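Local coordinates for protein CghA (Chaetomium globosum, PDB 6KAW) that belongs to the fungal Diels-Alderase family and has two mainly antiparallel beta domains, consistent with the calycin clan, at residues G156-R161 / A192-T197; E238-L243 / S261-Y266. One frame throughout, in Å; residues are numbered along the deposited sequence.

Interaction 1 (G156-R161 / A192-T197)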
loop_
_atom_site.group_PDB
_atom_site.type_symbol
_atom_site.label_atom_id
_atom_site.label_comp_id
_atom_site.label_asym_id
_atom_site.label_seq_id
_atom_site.Cartn_x
_atom_site.Cartn_y
_atom_site.Cartn_z
ATOM N N GLY A 156 0.090 9.219 18.985
ATOM C CA GLY A 156 -0.112 7.839 19.344
ATOM C C GLY A 156 0.760 6.924 18.530
ATOM O O GLY A 156 1.651 7.370 17.826
ATOM N N SER A 157 0.495 5.628 18.627
ATOM C CA SER A 157 1.353 4.655 17.990
ATOM C C SER A 157 0.599 3.545 17.254
ATOM O O SER A 157 -0.586 3.285 17.510
ATOM C CB SER A 157 2.271 4.025 19.026
ATOM O OG SER A 157 1.507 3.240 19.913
ATOM N N LEU A 158 1.320 2.908 16.335
ATOM C CA LEU A 158 0.910 1.676 15.683
ATOM C C LEU A 158 2.047 0.688 15.838
ATOM O O LEU A 158 3.208 1.072 15.786
ATOM C CB LEU A 158 0.593 1.912 14.191
ATOM C CG LEU A 158 0.400 0.735 13.224
ATOM C CD1 LEU A 158 -0.436 1.195 12.012
ATOM C CD2 LEU A 158 1.724 0.151 12.733
ATOM N N THR A 159 1.734 -0.586 16.013
ATOM C CA THR A 159 2.782 -1.599 15.991
ATOM C C THR A 159 2.383 -2.813 15.159
ATOM O O THR A 159 1.204 -3.127 15.017
ATOM C CB THR A 159 3.168 -2.097 17.424
ATOM O OG1 THR A 159 2.172 -3.002 17.919
ATOM C CG2 THR A 159 3.338 -0.925 18.388
ATOM N N HIS A 160 3.385 -3.490 14.613
ATOM C CA HIS A 160 3.194 -4.761 13.942
ATOM C C HIS A 160 3.970 -5.855 14.668
ATOM O O HIS A 160 5.108 -5.651 15.073
ATOM C CB HIS A 160 3.685 -4.722 12.485
ATOM C CG HIS A 160 2.901 -3.830 11.573
ATOM N ND1 HIS A 160 3.509 -2.963 10.685
ATOM C CD2 HIS A 160 1.569 -3.717 11.338
ATOM C CE1 HIS A 160 2.591 -2.326 9.986
ATOM N NE2 HIS A 160 1.401 -2.776 10.355
ATOM N N ARG A 161 3.363 -7.023 14.777
ATOM C CA ARG A 161 4.092 -8.249 15.071
ATOM C C ARG A 161 3.932 -9.176 13.869
ATOM O O ARG A 161 2.849 -9.689 13.625
ATOM C CB ARG A 161 3.568 -8.925 16.346
ATOM C CG ARG A 161 3.796 -8.133 17.633
ATOM C CD ARG A 161 5.277 -8.018 17.966
ATOM N NE ARG A 161 5.525 -7.347 19.246
ATOM C CZ ARG A 161 5.597 -6.025 19.380
ATOM N NH1 ARG A 161 5.418 -5.237 18.313
ATOM N NH2 ARG A 161 5.825 -5.487 20.570
ATOM N N ALA A 192 -1.664 -6.557 14.394
ATOM C CA ALA A 192 -1.501 -5.108 14.513
ATOM C C ALA A 192 -2.122 -4.539 15.789
ATOM O O ALA A 192 -3.138 -5.024 16.255
ATOM C CB ALA A 192 -2.104 -4.412 13.283
ATOM N N THR A 193 -1.506 -3.504 16.347
ATOM C CA THR A 193 -2.157 -2.708 17.375
ATOM C C THR A 193 -2.120 -1.245 16.995
ATOM O O THR A 193 -1.202 -0.798 16.295
ATOM C CB THR A 193 -1.495 -2.859 18.774
ATOM O OG1 THR A 193 -0.235 -2.175 18.792
ATOM C CG2 THR A 193 -1.306 -4.317 19.143
ATOM N N VAL A 194 -3.123 -0.494 17.440
ATOM C CA VAL A 194 -3.065 0.954 17.348
ATOM C C VAL A 194 -3.570 1.554 18.652
ATOM O O VAL A 194 -4.416 0.983 19.342
ATOM C CB VAL A 194 -3.895 1.539 16.151
ATOM C CG1 VAL A 194 -3.496 0.881 14.824
ATOM C CG2 VAL A 194 -5.388 1.404 16.389
ATOM N N ASP A 195 -3.041 2.719 18.970
ATOM C CA ASP A 195 -3.452 3.467 20.133
ATOM C C ASP A 195 -3.241 4.919 19.765
ATOM O O ASP A 195 -2.172 5.474 19.971
ATOM C CB ASP A 195 -2.633 3.049 21.371
ATOM C CG ASP A 195 -3.240 3.554 22.672
ATOM O OD1 ASP A 195 -3.960 4.567 22.638
ATOM O OD2 ASP A 195 -2.985 2.933 23.728
ATOM N N LEU A 196 -4.258 5.524 19.166
ATOM C CA LEU A 196 -4.094 6.821 18.541
ATOM C C LEU A 196 -5.142 7.800 19.023
ATOM O O LEU A 196 -6.237 7.405 19.414
ATOM C CB LEU A 196 -4.175 6.694 17.011
ATOM C CG LEU A 196 -3.120 5.804 16.355
ATOM C CD1 LEU A 196 -3.623 5.290 15.011
ATOM C CD2 LEU A 196 -1.831 6.581 16.184
ATOM N N THR A 197 -4.799 9.079 18.976
ATOM C CA THR A 197 -5.758 10.126 19.262
ATOM C C THR A 197 -5.772 11.111 18.111
ATOM O O THR A 197 -4.725 11.572 17.677
ATOM C CB THR A 197 -5.432 10.841 20.581
ATOM O OG1 THR A 197 -5.436 9.882 21.638
ATOM C CG2 THR A 197 -6.459 11.918 20.883
HETATM O O HOH W 1 -0.554 0.342 19.329
#

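Interaction 2 (E238-L243 / S261-Y266)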
loop_
_atom_site.group_PDB
_atom_site.type_symbol
_atom_site.label_atom_id
_atom_site.label_comp_id
_atom_site.label_asym_id
_atom_site.label_seq_id
_atom_site.Cartn_x
_atom_site.Cartn_y
_atom_site.Cartn_z
ATOM N N GLU A 238 2.923 7.186 -15.892
ATOM C CA GLU A 238 3.057 5.798 -16.305
ATOM C C GLU A 238 1.737 5.015 -16.227
ATOM O O GLU A 238 1.570 4.027 -16.933
ATOM C CB GLU A 238 4.134 5.106 -15.463
ATOM C CG GLU A 238 5.554 5.524 -15.855
ATOM C CD GLU A 238 5.807 5.370 -17.350
ATOM O OE1 GLU A 238 5.890 4.213 -17.819
ATOM O OE2 GLU A 238 5.907 6.397 -18.061
ATOM N N ALA A 239 0.797 5.461 -15.399
ATOM C CA ALA A 239 -0.396 4.662 -15.124
ATOM C C ALA A 239 -1.704 5.385 -15.407
ATOM O O ALA A 239 -1.764 6.609 -15.392
ATOM C CB ALA A 239 -0.384 4.196 -13.673
ATOM N N THR A 240 -2.749 4.603 -15.656
ATOM C CA THR A 240 -4.109 5.113 -15.724
ATOM C C THR A 240 -4.924 4.535 -14.582
ATOM O O THR A 240 -6.040 4.969 -14.326
ATOM C CB THR A 240 -4.808 4.762 -17.052
ATOM O OG1 THR A 240 -4.583 3.380 -17.363
ATOM C CG2 THR A 240 -4.277 5.642 -18.217
ATOM N N ASP A 241 -4.349 3.550 -13.894
ATOM C CA ASP A 241 -5.068 2.819 -12.859
ATOM C C ASP A 241 -4.072 2.182 -11.891
ATOM O O ASP A 241 -3.165 1.474 -12.310
ATOM C CB ASP A 241 -5.959 1.734 -13.480
ATOM C CG ASP A 241 -7.149 1.370 -12.609
ATOM O OD1 ASP A 241 -6.947 0.888 -11.472
ATOM O OD2 ASP A 241 -8.296 1.550 -13.070
ATOM N N ALA A 242 -4.261 2.434 -10.604
ATOM C CA ALA A 242 -3.432 1.832 -9.564
ATOM C C ALA A 242 -4.332 1.288 -8.451
ATOM O O ALA A 242 -5.025 2.058 -7.788
ATOM C CB ALA A 242 -2.449 2.852 -9.015
ATOM N N LEU A 243 -4.345 -0.032 -8.274
ATOM C CA LEU A 243 -5.190 -0.652 -7.261
ATOM C C LEU A 243 -4.368 -1.271 -6.130
ATOM O O LEU A 243 -3.503 -2.124 -6.375
ATOM C CB LEU A 243 -6.078 -1.728 -7.873
ATOM C CG LEU A 243 -6.783 -2.633 -6.859
ATOM C CD1 LEU A 243 -7.825 -1.858 -6.108
ATOM C CD2 LEU A 243 -7.395 -3.823 -7.546
ATOM N N SER A 261 -1.136 0.661 -17.325
ATOM C CA SER A 261 -0.358 1.784 -17.836
ATOM C C SER A 261 -1.161 2.811 -18.638
ATOM O O SER A 261 -2.374 2.704 -18.815
ATOM C CB SER A 261 0.789 1.279 -18.719
ATOM O OG SER A 261 0.338 1.081 -20.053
ATOM N N LYS A 262 -0.436 3.809 -19.133
ATOM C CA LYS A 262 -0.962 4.799 -20.063
ATOM C C LYS A 262 -1.188 4.179 -21.448
ATOM O O LYS A 262 -0.613 3.142 -21.750
ATOM C CB LYS A 262 0.020 5.967 -20.159
ATOM C CG LYS A 262 -0.553 7.314 -19.829
ATOM C CD LYS A 262 -0.660 7.534 -18.353
ATOM C CE LYS A 262 -0.991 8.983 -18.059
ATOM N NZ LYS A 262 -1.423 9.158 -16.649
ATOM N N PRO A 263 -2.020 4.821 -22.298
ATOM C CA PRO A 263 -2.207 4.338 -23.670
ATOM C C PRO A 263 -0.910 4.231 -24.470
ATOM O O PRO A 263 -0.861 3.427 -25.390
ATOM C CB PRO A 263 -3.113 5.400 -24.318
ATOM C CG PRO A 263 -3.734 6.131 -23.224
ATOM C CD PRO A 263 -2.982 5.881 -21.946
ATOM N N HIS A 264 0.116 5.018 -24.155
ATOM C CA HIS A 264 1.319 4.976 -24.991
ATOM C C HIS A 264 2.086 3.678 -24.790
ATOM O O HIS A 264 2.945 3.332 -25.597
ATOM C CB HIS A 264 2.218 6.201 -24.756
ATOM C CG HIS A 264 2.837 6.273 -23.391
ATOM N ND1 HIS A 264 2.342 7.084 -22.391
ATOM C CD2 HIS A 264 3.938 5.673 -22.876
ATOM C CE1 HIS A 264 3.101 6.965 -21.311
ATOM N NE2 HIS A 264 4.072 6.113 -21.579
ATOM N N LYS A 265 1.752 2.935 -23.737
ATOM C CA LYS A 265 2.293 1.595 -23.582
ATOM C C LYS A 265 1.176 0.563 -23.675
ATOM O O LYS A 265 1.328 -0.566 -23.215
ATOM C CB LYS A 265 3.057 1.471 -22.254
ATOM C CG LYS A 265 4.361 2.243 -22.274
ATOM C CD LYS A 265 5.051 2.268 -20.915
ATOM C CE LYS A 265 6.392 2.980 -21.020
ATOM N NZ LYS A 265 7.020 3.217 -19.698
ATOM N N TYR A 266 0.048 0.972 -24.260
ATOM C CA TYR A 266 -1.024 0.043 -24.603
ATOM C C TYR A 266 -1.647 -0.641 -23.377
ATOM O O TYR A 266 -1.966 -1.826 -23.407
ATOM C CB TYR A 266 -0.492 -0.988 -25.597
ATOM C CG TYR A 266 0.226 -0.303 -26.730
ATOM C CD1 TYR A 266 -0.489 0.426 -27.677
ATOM C CD2 TYR A 266 1.616 -0.328 -26.828
ATOM C CE1 TYR A 266 0.161 1.085 -28.716
ATOM C CE2 TYR A 266 2.275 0.336 -27.876
ATOM C CZ TYR A 266 1.536 1.035 -28.807
ATOM O OH TYR A 266 2.165 1.692 -29.839
#

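Interaction 1 (G156-R161 / A192-T197)
Thr159 and Thr193 face each other as a hydrogen-bonded pair of two antiparallel strands. Their hydroxyls meet directly in a further hydrogen bond, with OG1 of Thr159 2.7 Å from OG1 of Thr193. Both side chains rise on the same face of the sheet. Each OG1 sits between its own backbone N and carbonyl carbon (chi1 77° and 73°), which brings the two oxygens together across the strands. A water also bonds to Thr193 OG1 at 2.6 Å. This face, shared with Ser157 and Asp195, is the more open one, and Asp195 pairs there with Arg213.

The other face is buried. Leu158 CD1 lies 4.2 Å from Val194 CG1, and the CB of Ala192 meets the edge of the His160 ring. The strands lie close at Gly156, where Leu196 CD2 comes within 3.5 Å of Gly156 C. Gly156 CA lies 3.2 Å from Asp195 O, as a CA-H...O contact. Four backbone bonds join the strands, including Asp195 N to Ser157 O at 2.9 Å.

Within the N-terminal domain, strand 143-150 pairs with the other side of strand 154-162. Strands 46-54 and 60-69 pack on the buried face through Ala53 and Phe62, while strand 210-216 flanks Val194.

Interaction 2 (E238-L243 / S261-Y266)
The His264 ring meets the carboxylate of Glu238 at its edge. Glu238 OE2 lies in the ring plane, 4.0 Å from His264 NE2, and the two flat groups are turned 59° apart. The contact lies beside a classic beta bulge, in which Thr240 and Asp241 both face Val260. The chain turns a corner at Thr240. Asp241 points its carboxylate elsewhere, to Arg258, Lys307 and Arg319.

The other carboxylate oxygen of Glu238, OE1, forms a salt bridge with Lys265 NZ. The modelled distance between Glu238 OE1 and Lys265 NZ, 2.4 Å, is very short, and its exact value is doubtful. Glu238 starts away from the loop, but a bend at chi2 (-52°) brings its carboxylate back. Lys265 reaches it with a chain extended beyond CG.

The backbones meet at Ala239 and Ser261, a non-hydrogen-bonded pair. Beside it, Lys262 N donates to Glu238 O at 3.0 Å. The side chain of Lys262 bends at chi2 and runs back along the corner. Its NZ donates to Ala239 O at 2.9 Å and also to the carbonyls of Gly236 and Ser394, so three backbone oxygens grip one buried ammonium group. Thr240 CG2 packs against Lys262 CD and Pro263 CD, 4.0 Å from the latter. Lys262 O accepts from both Ser261 OG and Lys265 N, the latter closing the turn at 262-265. Thr240 OG1 is hydrogen-bonded to Val260 O and also donates to Ser261 O at 2.7 Å, with the hydroxyl 45° out of the Ser261 carbonyl plane.

Overall arrangement
Interactions 1 and 2 lie in different domains, on opposite sides of the chain's centre. Their centres are 35 Å apart and their nearest atoms about 17 Å apart, so they do not touch. They share no strand. Both are partly buried. Interaction 1 joins two regular strands inside the N-terminal domain, with a ladder of backbone bonds, an apolar inner face and a polar outer face. Interaction 2 joins the corner at Thr240, in the C-terminal domain, to a loop. It has little regular pairing and depends more on side chains: a buried lysine held by carbonyls, a threonine hydroxyl, and a salt bridge toward the surface.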